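L-talarate/galactarate dehydratase (Salmonella typhimurium, PDB 2PP1) catalyses the magnesium-dependent dehydration of L-talarate and galactarate to 5-keto-4-deoxy-D-glucarate, and also epimerises L-talarate to galactarate. Local coordinates at residues 41-46 with 56-61; 78-83 with 327-332; 165-170 with 348-353; 277-282 with 302-307. One frame throughout, in Å; residues are numbered along the deposited sequence.

Interaction 1: 41-46 with 56-61. With LLH ((2R,3S,4R)-2,3,4-trihydroxy-5-(hydroxyamino)-5-oxopentanoic acid), chain H.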
# COMPACT_ATOMS: atom_id res chain seq x y z
N ALA A 41 -8.10 6.81 37.08
CA ALA A 41 -8.64 6.91 38.44
C ALA A 41 -9.02 5.55 38.99
O ALA A 41 -8.82 5.27 40.17
CB ALA A 41 -9.85 7.82 38.44
N THR A 42 -9.57 4.71 38.13
CA THR A 42 -9.96 3.38 38.55
C THR A 42 -8.96 2.35 38.01
O THR A 42 -8.91 2.09 36.82
CB THR A 42 -11.38 3.04 38.02
OG1 THR A 42 -12.34 3.93 38.61
CG2 THR A 42 -11.75 1.59 38.37
N PRO A 43 -8.13 1.78 38.90
CA PRO A 43 -7.14 0.77 38.48
C PRO A 43 -7.82 -0.31 37.63
O PRO A 43 -8.86 -0.83 38.01
CB PRO A 43 -6.62 0.23 39.81
CG PRO A 43 -6.68 1.45 40.70
CD PRO A 43 -8.05 2.02 40.35
N VAL A 44 -7.21 -0.64 36.50
CA VAL A 44 -7.78 -1.62 35.58
C VAL A 44 -7.13 -3.00 35.64
O VAL A 44 -5.91 -3.11 35.59
CB VAL A 44 -7.70 -1.08 34.14
CG1 VAL A 44 -8.21 -2.11 33.16
CG2 VAL A 44 -8.50 0.21 34.04
N SER A 45 -7.95 -4.04 35.74
CA SER A 45 -7.44 -5.41 35.79
C SER A 45 -8.10 -6.38 34.81
O SER A 45 -9.30 -6.60 34.87
CB SER A 45 -7.62 -5.98 37.20
OG SER A 45 -6.79 -5.33 38.15
N ASP A 46 -7.31 -6.95 33.89
CA ASP A 46 -7.85 -7.97 33.00
C ASP A 46 -7.29 -9.28 33.56
O ASP A 46 -6.70 -9.27 34.65
CB ASP A 46 -7.43 -7.77 31.53
CG ASP A 46 -5.92 -7.68 31.33
OD1 ASP A 46 -5.15 -8.27 32.11
OD2 ASP A 46 -5.51 -7.02 30.35
N PRO A 56 -2.35 -4.17 38.66
CA PRO A 56 -3.39 -3.38 37.99
C PRO A 56 -2.79 -2.19 37.21
O PRO A 56 -1.76 -1.65 37.59
CB PRO A 56 -4.26 -2.91 39.15
CG PRO A 56 -4.16 -4.07 40.13
CD PRO A 56 -2.68 -4.40 40.08
N LEU A 57 -3.44 -1.82 36.11
CA LEU A 57 -3.00 -0.71 35.27
C LEU A 57 -3.55 0.60 35.88
O LEU A 57 -4.75 0.73 36.10
CB LEU A 57 -3.54 -0.88 33.84
CG LEU A 57 -3.08 0.15 32.81
CD1 LEU A 57 -1.57 -0.01 32.56
CD2 LEU A 57 -3.86 -0.03 31.50
N THR A 58 -2.67 1.55 36.14
CA THR A 58 -3.10 2.81 36.75
C THR A 58 -2.87 4.04 35.88
O THR A 58 -3.28 5.15 36.24
CB THR A 58 -2.41 3.04 38.10
OG1 THR A 58 -0.99 3.12 37.90
CG2 THR A 58 -2.72 1.90 39.06
N GLU A 59 -2.20 3.86 34.76
CA GLU A 59 -1.94 4.98 33.86
C GLU A 59 -1.50 4.46 32.51
O GLU A 59 -1.18 3.28 32.36
CB GLU A 59 -0.85 5.88 34.45
CG GLU A 59 0.54 5.30 34.31
CD GLU A 59 1.61 6.17 34.95
OE1 GLU A 59 1.35 7.37 35.18
OE2 GLU A 59 2.72 5.66 35.20
N VAL A 60 -1.48 5.35 31.52
CA VAL A 60 -1.04 4.97 30.19
C VAL A 60 -0.03 5.97 29.67
O VAL A 60 -0.27 7.18 29.69
CB VAL A 60 -2.23 4.91 29.19
CG1 VAL A 60 -1.73 4.51 27.80
CG2 VAL A 60 -3.27 3.91 29.69
N ALA A 61 1.13 5.48 29.23
CA ALA A 61 2.15 6.37 28.70
C ALA A 61 1.74 6.73 27.28
O ALA A 61 1.29 5.86 26.52
CB ALA A 61 3.51 5.67 28.67
O5A LLH H . -5.33 -3.77 31.18
C5 LLH H . -4.63 -3.92 30.15
O5B LLH H . -3.51 -4.50 30.11
C4 LLH H . -5.16 -3.35 28.83
O4 LLH H . -6.26 -2.46 29.06
C3 LLH H . -5.56 -4.50 27.90
O3 LLH H . -6.53 -5.34 28.56
C2 LLH H . -6.17 -4.01 26.56
O2 LLH H . -5.09 -3.38 25.87
C1 LLH H . -6.79 -5.12 25.68
O1 LLH H . -6.28 -6.23 25.58
N LLH H . -7.93 -4.79 25.04
ON LLH H . -8.39 -5.48 23.92
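A chi1 of 177° sends Val44 CG1 trans to its own nitrogen, and a chi1 of -175° does the same for CG of Leu57. The register puts both side chains on one face of the strand pair, and these torsions turn them along it toward the bound ligand. Val44 CB and Leu57 CB lie 4.2 Å apart; beyond them, Val44 CG1 is 3.9 Å and Leu57 CD2 4.0 Å from LLH O5A. The backbones form an antiparallel hydrogen-bonded pair, Val44 N giving to Leu57 O and Leu57 N to Val44 O, both at 2.8 Å and nearly straight (171°). This pair closes the base of a loop in the N-terminal capping domain of the enolase superfamily, the domain that covers the mouth of the barrel. Next to it, Pro43 CA brings a C-H to Leu57 O at 3.4 Å, and the Pro43 and Pro56 rings touch through their CB atoms. Ser45 OG packs against Pro56 CG at 3.5 Å. Past the pair, the chain delivers Asp46 to the substrate site: its OD2 accepts a hydrogen bond from LLH O3 at 2.7 Å and is also salt-bridged to Lys48. Asn6 of the second subunit packs against Val44.

Interaction 2: 78-83 with 327-332. With LLH ((2R,3S,4R)-2,3,4-trihydroxy-5-(hydroxyamino)-5-oxopentanoic acid), chain H.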
# COMPACT_ATOMS: atom_id res chain seq x y z
N PHE A 78 1.07 9.60 17.58
CA PHE A 78 1.49 9.09 18.88
C PHE A 78 1.54 7.56 18.98
O PHE A 78 1.01 6.85 18.12
CB PHE A 78 0.53 9.62 19.96
CG PHE A 78 -0.84 9.00 19.91
CD1 PHE A 78 -1.11 7.81 20.60
CD2 PHE A 78 -1.86 9.57 19.16
CE1 PHE A 78 -2.37 7.20 20.53
CE2 PHE A 78 -3.13 8.98 19.08
CZ PHE A 78 -3.38 7.79 19.77
N SER A 79 2.22 7.09 20.01
CA SER A 79 2.28 5.67 20.33
C SER A 79 2.03 5.68 21.84
O SER A 79 1.81 6.76 22.42
CB SER A 79 3.63 5.03 19.97
OG SER A 79 4.69 5.51 20.76
N TYR A 80 2.06 4.52 22.48
CA TYR A 80 1.77 4.48 23.89
C TYR A 80 2.34 3.23 24.50
O TYR A 80 2.90 2.38 23.81
CB TYR A 80 0.25 4.43 24.09
CG TYR A 80 -0.33 3.07 23.70
CD1 TYR A 80 -0.45 2.04 24.64
CD2 TYR A 80 -0.65 2.79 22.37
CE1 TYR A 80 -0.87 0.76 24.26
CE2 TYR A 80 -1.08 1.51 21.98
CZ TYR A 80 -1.19 0.50 22.93
OH TYR A 80 -1.59 -0.77 22.55
N SER A 81 2.19 3.13 25.81
CA SER A 81 2.63 1.96 26.53
C SER A 81 1.75 1.76 27.75
O SER A 81 1.50 2.71 28.50
CB SER A 81 4.09 2.09 26.97
OG SER A 81 4.49 0.91 27.66
N LYS A 82 1.26 0.54 27.92
CA LYS A 82 0.45 0.21 29.09
C LYS A 82 1.44 -0.58 29.94
O LYS A 82 1.79 -1.72 29.61
CB LYS A 82 -0.76 -0.64 28.69
CG LYS A 82 -1.79 0.12 27.85
CD LYS A 82 -3.07 -0.68 27.60
CE LYS A 82 -4.04 0.08 26.70
NZ LYS A 82 -5.33 -0.63 26.44
N ARG A 83 1.89 0.07 31.01
CA ARG A 83 2.89 -0.44 31.94
C ARG A 83 4.26 -0.04 31.38
O ARG A 83 4.32 0.79 30.48
CB ARG A 83 2.77 -1.96 32.15
CG ARG A 83 1.46 -2.34 32.84
CD ARG A 83 1.38 -3.80 33.23
NE ARG A 83 0.11 -4.10 33.91
CZ ARG A 83 -1.06 -4.25 33.28
NH1 ARG A 83 -1.13 -4.15 31.96
NH2 ARG A 83 -2.16 -4.50 33.98
N PRO A 327 -8.63 -3.97 14.64
CA PRO A 327 -7.49 -3.28 15.25
C PRO A 327 -7.68 -3.14 16.75
O PRO A 327 -8.80 -3.03 17.23
CB PRO A 327 -7.48 -1.93 14.54
CG PRO A 327 -8.07 -2.26 13.19
CD PRO A 327 -9.22 -3.15 13.56
N HIS A 328 -6.57 -3.13 17.49
CA HIS A 328 -6.63 -3.01 18.94
C HIS A 328 -6.37 -1.61 19.48
O HIS A 328 -5.40 -0.96 19.09
CB HIS A 328 -5.62 -3.99 19.56
CG HIS A 328 -5.25 -3.68 20.98
ND1 HIS A 328 -4.18 -2.89 21.32
CD2 HIS A 328 -5.81 -4.08 22.15
CE1 HIS A 328 -4.09 -2.82 22.64
NE2 HIS A 328 -5.07 -3.53 23.17
N PHE A 329 -7.25 -1.15 20.37
CA PHE A 329 -7.09 0.15 21.02
C PHE A 329 -6.98 1.30 20.01
O PHE A 329 -7.48 1.19 18.88
CB PHE A 329 -5.83 0.08 21.90
CG PHE A 329 -5.73 1.15 22.97
CD1 PHE A 329 -6.78 1.37 23.85
CD2 PHE A 329 -4.57 1.90 23.10
CE1 PHE A 329 -6.66 2.33 24.88
CE2 PHE A 329 -4.44 2.86 24.11
CZ PHE A 329 -5.49 3.08 25.00
N ALA A 330 -6.34 2.39 20.43
CA ALA A 330 -6.13 3.59 19.61
C ALA A 330 -7.14 3.80 18.48
O ALA A 330 -6.77 3.93 17.31
CB ALA A 330 -4.71 3.56 19.02
N MET A 331 -8.42 3.87 18.84
CA MET A 331 -9.45 4.06 17.82
C MET A 331 -9.24 5.37 17.05
O MET A 331 -9.61 5.47 15.88
CB MET A 331 -10.83 4.06 18.47
CG MET A 331 -11.05 5.15 19.50
SD MET A 331 -12.60 4.95 20.37
CE MET A 331 -12.78 6.63 21.12
N GLU A 332 -8.63 6.36 17.70
CA GLU A 332 -8.39 7.65 17.06
C GLU A 332 -7.56 7.47 15.78
O GLU A 332 -7.63 8.29 14.86
CB GLU A 332 -7.65 8.60 18.01
CG GLU A 332 -8.44 9.01 19.27
CD GLU A 332 -8.60 7.89 20.28
OE1 GLU A 332 -7.86 6.88 20.19
OE2 GLU A 332 -9.46 8.02 21.18
O5A LLH H . -5.33 -3.77 31.18
C5 LLH H . -4.63 -3.92 30.15
O5B LLH H . -3.51 -4.50 30.11
C4 LLH H . -5.16 -3.35 28.83
O4 LLH H . -6.26 -2.46 29.06
C3 LLH H . -5.56 -4.50 27.90
O3 LLH H . -6.53 -5.34 28.56
C2 LLH H . -6.17 -4.01 26.56
O2 LLH H . -5.09 -3.38 25.87
C1 LLH H . -6.79 -5.12 25.68
O1 LLH H . -6.28 -6.23 25.58
N LLH H . -7.93 -4.79 25.04
ON LLH H . -8.39 -5.48 23.92
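The active site of this enolase-superfamily enzyme lies where the capping domain meets the barrel, and here Tyr80 and Lys82 of the cap reach His328 and Phe329 on the barrel side. Tyr80 OH sits in the plane of the His328 ring, at its edge, 3.2 Å from CE1. That hydroxyl and His328 ND1 are both hydrogen-bonded to Asp301, which forms with His328 the His-Asp pair of the proton donor/acceptor and so fixes the turn of the imidazole. Phe329 presents its CD2 edge to one face of Tyr80 in a T-shaped pair, centroids 4.9 Å apart and planes at 64°. Over a face of Phe329 lies the end of Lys82: the side chain is extended beyond CG, which carries NZ to 3.7 Å from the Phe329 ring centroid, 18° off the normal, a cation-pi contact; CE makes a CH-pi contact with the same ring. Phe350 gives the ammonium a second aromatic partner. Thus placed, Lys82 NZ donates to LLH O2 at 2.8 Å and weakly to O4. Arg83 NH1 reaches LLH O5B at 3.0 Å. His328 NE2 shares a hydrogen bond with LLH O2, 2.7 Å away, on the edge of the imidazole.

Interaction 3: 165-170 with 348-353. With LLH ((2R,3S,4R)-2,3,4-trihydroxy-5-(hydroxyamino)-5-oxopentanoic acid), chain H.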
# COMPACT_ATOMS: atom_id res chain seq x y z
N TYR A 165 -17.30 -1.66 19.04
CA TYR A 165 -17.68 -2.37 20.25
C TYR A 165 -16.89 -1.79 21.41
O TYR A 165 -15.79 -1.27 21.22
CB TYR A 165 -17.39 -3.88 20.11
CG TYR A 165 -15.92 -4.23 20.22
CD1 TYR A 165 -15.33 -4.47 21.47
CD2 TYR A 165 -15.11 -4.28 19.09
CE1 TYR A 165 -13.97 -4.75 21.58
CE2 TYR A 165 -13.75 -4.56 19.19
CZ TYR A 165 -13.19 -4.80 20.44
OH TYR A 165 -11.85 -5.09 20.52
N ASN A 166 -17.44 -1.89 22.62
CA ASN A 166 -16.74 -1.37 23.79
C ASN A 166 -16.01 -2.44 24.59
O ASN A 166 -16.48 -3.56 24.72
CB ASN A 166 -17.72 -0.64 24.73
CG ASN A 166 -17.09 -0.35 26.08
OD1 ASN A 166 -17.19 -1.14 27.02
ND2 ASN A 166 -16.41 0.80 26.18
N THR A 167 -14.85 -2.06 25.13
CA THR A 167 -14.03 -2.96 25.93
C THR A 167 -13.85 -2.47 27.37
O THR A 167 -13.79 -3.28 28.30
CB THR A 167 -12.61 -3.11 25.31
OG1 THR A 167 -12.71 -3.74 24.04
CG2 THR A 167 -11.71 -3.94 26.22
N SER A 168 -13.77 -1.15 27.56
CA SER A 168 -13.55 -0.57 28.88
C SER A 168 -14.58 -0.90 29.94
O SER A 168 -14.28 -0.80 31.13
CB SER A 168 -13.43 0.96 28.77
OG SER A 168 -14.63 1.52 28.29
N GLY A 169 -15.78 -1.29 29.54
CA GLY A 169 -16.79 -1.62 30.54
C GLY A 169 -16.91 -3.10 30.86
O GLY A 169 -17.84 -3.51 31.55
N GLY A 170 -15.97 -3.92 30.39
CA GLY A 170 -16.05 -5.35 30.66
C GLY A 170 -14.83 -5.97 31.32
O GLY A 170 -14.55 -7.15 31.13
N GLU A 348 -12.35 -0.93 18.14
CA GLU A 348 -12.42 -1.09 19.59
C GLU A 348 -12.50 0.25 20.31
O GLU A 348 -11.71 1.16 20.06
CB GLU A 348 -11.20 -1.88 20.08
CG GLU A 348 -11.10 -2.03 21.59
CD GLU A 348 -10.06 -3.09 22.01
OE1 GLU A 348 -9.01 -3.22 21.35
OE2 GLU A 348 -10.30 -3.79 23.02
N HIS A 349 -13.47 0.37 21.21
CA HIS A 349 -13.67 1.61 21.94
C HIS A 349 -13.23 1.62 23.41
O HIS A 349 -13.48 0.67 24.17
CB HIS A 349 -15.14 2.05 21.88
CG HIS A 349 -15.49 3.13 22.85
ND1 HIS A 349 -15.74 2.88 24.19
CD2 HIS A 349 -15.56 4.48 22.71
CE1 HIS A 349 -15.94 4.03 24.82
NE2 HIS A 349 -15.84 5.01 23.94
N PHE A 350 -12.56 2.71 23.78
CA PHE A 350 -12.09 2.99 25.13
C PHE A 350 -12.30 4.50 25.18
O PHE A 350 -12.16 5.16 24.15
CB PHE A 350 -10.58 2.74 25.29
CG PHE A 350 -10.21 1.31 25.58
CD1 PHE A 350 -10.12 0.37 24.55
CD2 PHE A 350 -9.87 0.92 26.88
CE1 PHE A 350 -9.71 -0.93 24.81
CE2 PHE A 350 -9.46 -0.39 27.15
CZ PHE A 350 -9.37 -1.32 26.11
N GLU A 351 -12.63 5.06 26.34
CA GLU A 351 -12.83 6.50 26.44
C GLU A 351 -11.55 7.15 26.98
O GLU A 351 -11.42 8.37 26.99
CB GLU A 351 -14.00 6.83 27.38
CG GLU A 351 -13.78 6.40 28.83
CD GLU A 351 -14.27 4.99 29.11
OE1 GLU A 351 -14.02 4.09 28.28
OE2 GLU A 351 -14.89 4.77 30.16
N TRP A 352 -10.61 6.31 27.41
CA TRP A 352 -9.35 6.74 28.00
C TRP A 352 -8.61 7.89 27.33
O TRP A 352 -8.12 8.79 28.01
CB TRP A 352 -8.38 5.56 28.12
CG TRP A 352 -8.88 4.42 28.93
CD1 TRP A 352 -10.08 4.33 29.58
CD2 TRP A 352 -8.20 3.18 29.18
NE1 TRP A 352 -10.19 3.12 30.22
CE2 TRP A 352 -9.05 2.39 29.99
CE3 TRP A 352 -6.95 2.66 28.80
CZ2 TRP A 352 -8.69 1.11 30.43
CZ3 TRP A 352 -6.60 1.38 29.23
CH2 TRP A 352 -7.46 0.62 30.04
N LEU A 353 -8.51 7.87 26.00
CA LEU A 353 -7.77 8.92 25.30
C LEU A 353 -8.57 10.16 24.93
O LEU A 353 -8.01 11.11 24.41
CB LEU A 353 -7.11 8.36 24.04
CG LEU A 353 -6.27 7.08 24.16
CD1 LEU A 353 -5.52 6.88 22.85
CD2 LEU A 353 -5.29 7.17 25.31
O5A LLH H . -5.33 -3.77 31.18
C5 LLH H . -4.63 -3.92 30.15
O5B LLH H . -3.51 -4.50 30.11
C4 LLH H . -5.16 -3.35 28.83
O4 LLH H . -6.26 -2.46 29.06
C3 LLH H . -5.56 -4.50 27.90
O3 LLH H . -6.53 -5.34 28.56
C2 LLH H . -6.17 -4.01 26.56
O2 LLH H . -5.09 -3.38 25.87
C1 LLH H . -6.79 -5.12 25.68
O1 LLH H . -6.28 -6.23 25.58
N LLH H . -7.93 -4.79 25.04
ON LLH H . -8.39 -5.48 23.92
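Ser168, Tyr165 and Glu348 bury the most surface here. Tyr165 lays one ring face over Glu348, whose CA makes a CH-pi contact 4.1 Å from the Tyr165 ring centroid. Glu348 is extended, CG trans to its nitrogen (chi1 176°), and its carboxylate is gripped at both oxygens. OE2 accepts a hydrogen bond from Thr167 OG1 at 2.6 Å on its anti lone pair, is salt-bridged to Lys195 and lies 2.7 Å from LLH ON, while OE1 accepts from Phe329 N. The two segments pair as parallel strands, Tyr165 with Glu348 and Asn166 with His349, and His349 N bonds Tyr165 O at 2.8 Å. Pairing of strand 161-166 with strand 346-349 brings early and late parts of the barrel domain together, consistent with closure of the family's modified TIM barrel. Ser168 OG donates a hydrogen bond to the syn lone pair of Glu351 OE1 at 2.6 Å and accepts from Asn166 ND2 at 2.9 Å. The other N-H of that amide goes in plane to His349 ND1, 3.0 Å away, and Asn166 OD1 accepts a hydrogen bond from Gly169 N, an Asx motif. Tyr12 of the second subunit stacks on the His349 ring.

Interaction 4: 277-282 with 302-307. With MG (magnesium ion), chain G; LLH ((2R,3S,4R)-2,3,4-trihydroxy-5-(hydroxyamino)-5-oxopentanoic acid), chain H.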
# COMPACT_ATOMS: atom_id res chain seq x y z
N GLY A 277 -3.27 -10.94 18.12
CA GLY A 277 -2.29 -10.09 17.47
C GLY A 277 -1.97 -8.73 18.10
O GLY A 277 -0.95 -8.11 17.77
N GLU A 278 -2.82 -8.26 19.00
CA GLU A 278 -2.58 -6.95 19.61
C GLU A 278 -1.19 -6.78 20.24
O GLU A 278 -0.65 -5.68 20.25
CB GLU A 278 -3.61 -6.68 20.69
CG GLU A 278 -3.28 -7.40 21.97
CD GLU A 278 -4.13 -6.92 23.09
OE1 GLU A 278 -5.36 -7.11 23.00
OE2 GLU A 278 -3.58 -6.35 24.05
N MET A 279 -0.63 -7.86 20.77
CA MET A 279 0.67 -7.78 21.42
C MET A 279 1.87 -7.81 20.48
O MET A 279 2.99 -7.51 20.89
CB MET A 279 0.82 -8.91 22.45
CG MET A 279 -0.27 -8.97 23.50
SD MET A 279 -0.41 -7.45 24.47
CE MET A 279 1.24 -7.34 25.20
N LEU A 280 1.64 -8.17 19.22
CA LEU A 280 2.74 -8.24 18.26
C LEU A 280 3.32 -6.87 17.97
O LEU A 280 2.59 -5.87 17.93
CB LEU A 280 2.27 -8.94 16.98
CG LEU A 280 1.63 -10.32 17.25
CD1 LEU A 280 1.26 -11.01 15.94
CD2 LEU A 280 2.59 -11.19 18.04
N THR A 281 4.63 -6.80 17.75
CA THR A 281 5.28 -5.53 17.53
C THR A 281 6.02 -5.35 16.20
O THR A 281 7.08 -4.74 16.16
CB THR A 281 6.27 -5.23 18.68
OG1 THR A 281 7.36 -6.16 18.64
CG2 THR A 281 5.57 -5.38 20.02
N SER A 282 5.46 -5.89 15.12
CA SER A 282 6.07 -5.74 13.80
C SER A 282 5.30 -6.50 12.74
O SER A 282 4.48 -7.37 13.05
CB SER A 282 7.52 -6.24 13.80
OG SER A 282 7.56 -7.66 13.84
N ALA A 302 -1.38 -0.21 15.29
CA ALA A 302 -0.44 0.67 14.60
C ALA A 302 0.71 1.15 15.50
O ALA A 302 1.89 1.05 15.13
CB ALA A 302 -1.18 1.86 13.98
N PRO A 303 0.38 1.70 16.67
CA PRO A 303 1.46 2.16 17.55
C PRO A 303 2.44 1.04 17.89
O PRO A 303 3.65 1.22 17.82
CB PRO A 303 0.71 2.66 18.78
CG PRO A 303 -0.56 3.24 18.15
CD PRO A 303 -0.93 2.14 17.17
N ARG A 304 1.90 -0.13 18.23
CA ARG A 304 2.72 -1.28 18.59
C ARG A 304 3.60 -1.86 17.50
O ARG A 304 4.72 -2.28 17.78
CB ARG A 304 1.85 -2.41 19.16
CG ARG A 304 1.26 -2.13 20.54
CD ARG A 304 1.67 -3.21 21.51
NE ARG A 304 1.22 -2.96 22.88
CZ ARG A 304 0.07 -3.39 23.39
NH1 ARG A 304 -0.77 -4.09 22.64
NH2 ARG A 304 -0.22 -3.15 24.66
N VAL A 305 3.10 -1.88 16.26
CA VAL A 305 3.86 -2.47 15.16
C VAL A 305 4.82 -1.53 14.42
O VAL A 305 5.50 -1.94 13.48
CB VAL A 305 2.92 -3.13 14.10
CG1 VAL A 305 2.06 -4.18 14.77
CG2 VAL A 305 2.04 -2.08 13.44
N GLY A 306 4.88 -0.28 14.84
CA GLY A 306 5.78 0.65 14.18
C GLY A 306 5.11 1.75 13.38
O GLY A 306 5.78 2.47 12.64
N GLY A 307 3.79 1.89 13.53
CA GLY A 307 3.08 2.93 12.81
C GLY A 307 2.11 2.52 11.70
O GLY A 307 1.80 1.35 11.51
MG MG G . -7.38 -7.60 23.75
O5A LLH H . -5.33 -3.77 31.18
C5 LLH H . -4.63 -3.92 30.15
O5B LLH H . -3.51 -4.50 30.11
C4 LLH H . -5.16 -3.35 28.83
O4 LLH H . -6.26 -2.46 29.06
C3 LLH H . -5.56 -4.50 27.90
O3 LLH H . -6.53 -5.34 28.56
C2 LLH H . -6.17 -4.01 26.56
O2 LLH H . -5.09 -3.38 25.87
C1 LLH H . -6.79 -5.12 25.68
O1 LLH H . -6.28 -6.23 25.58
N LLH H . -7.93 -4.79 25.04
ON LLH H . -8.39 -5.48 23.92
O HOH W 1 -2.57 -4.55 25.66
O HOH W 2 -6.29 -9.31 24.01
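Glu278 and Arg304 meet beside the magnesium site at the mouth of the enolase-superfamily barrel, on the loops that follow two neighbouring strands. The chi1 of Glu278, 79°, places CG between its own nitrogen and carbonyl carbon; beyond CG the chain is extended, and OE1 reaches the magnesium ion at 2.2 Å. Asp226, Glu252, a water and LLH O1 and ON complete the six ligands. The other oxygen, OE2, accepts from a second water at 2.6 Å. The same water accepts a hydrogen bond from Arg304 NH2 at 2.9 Å, in the guanidinium plane, and pairs with LLH O2 at 2.8 Å, so it links metal ligand, arginine and substrate analogue. Arg304 has an unusual chi2 of -123°, a bend that brings the chain past the Glu278 carbonyl. There NH1 donates to Glu278 O at 2.9 Å from well above the carbonyl plane (60° out of it), and forms a long salt bridge to Glu278 OE2 at 3.9 Å. Met279, bent at chi2 and chi3, runs alongside: its SD is 3.8 Å from Arg304 NH1 and its CE lies over a guanidinium face. The short, weakly bonded helix at about 302-305 then ends at Gly306 in a Schellman motif. Just before it, Val305 turns CG1 trans to its carbonyl carbon and sets it 3.6 Å from Leu280 O.

In the fold
From the N terminus, interaction 1 closes first, tying off the short loop that carries helix 47-50 in the capping domain. Strand 57-69 leads on to its sheet neighbour 74-81, where Ala61 N meets Ser81 O and interaction 2 opens. That contact spans more than 240 residues, to the loop before helix 331-340, and joins cap to barrel. Interaction 3 opens inside this span at strand 161-166 and ends beyond it at 348-353, so the two cross, meeting at Phe329 and Glu348. Interaction 4, between adjacent barrel loops, nests inside both. Trp352 of interaction 3 packs on Val44 and Leu57 of interaction 1, and all four contacts converge on the bound ligand.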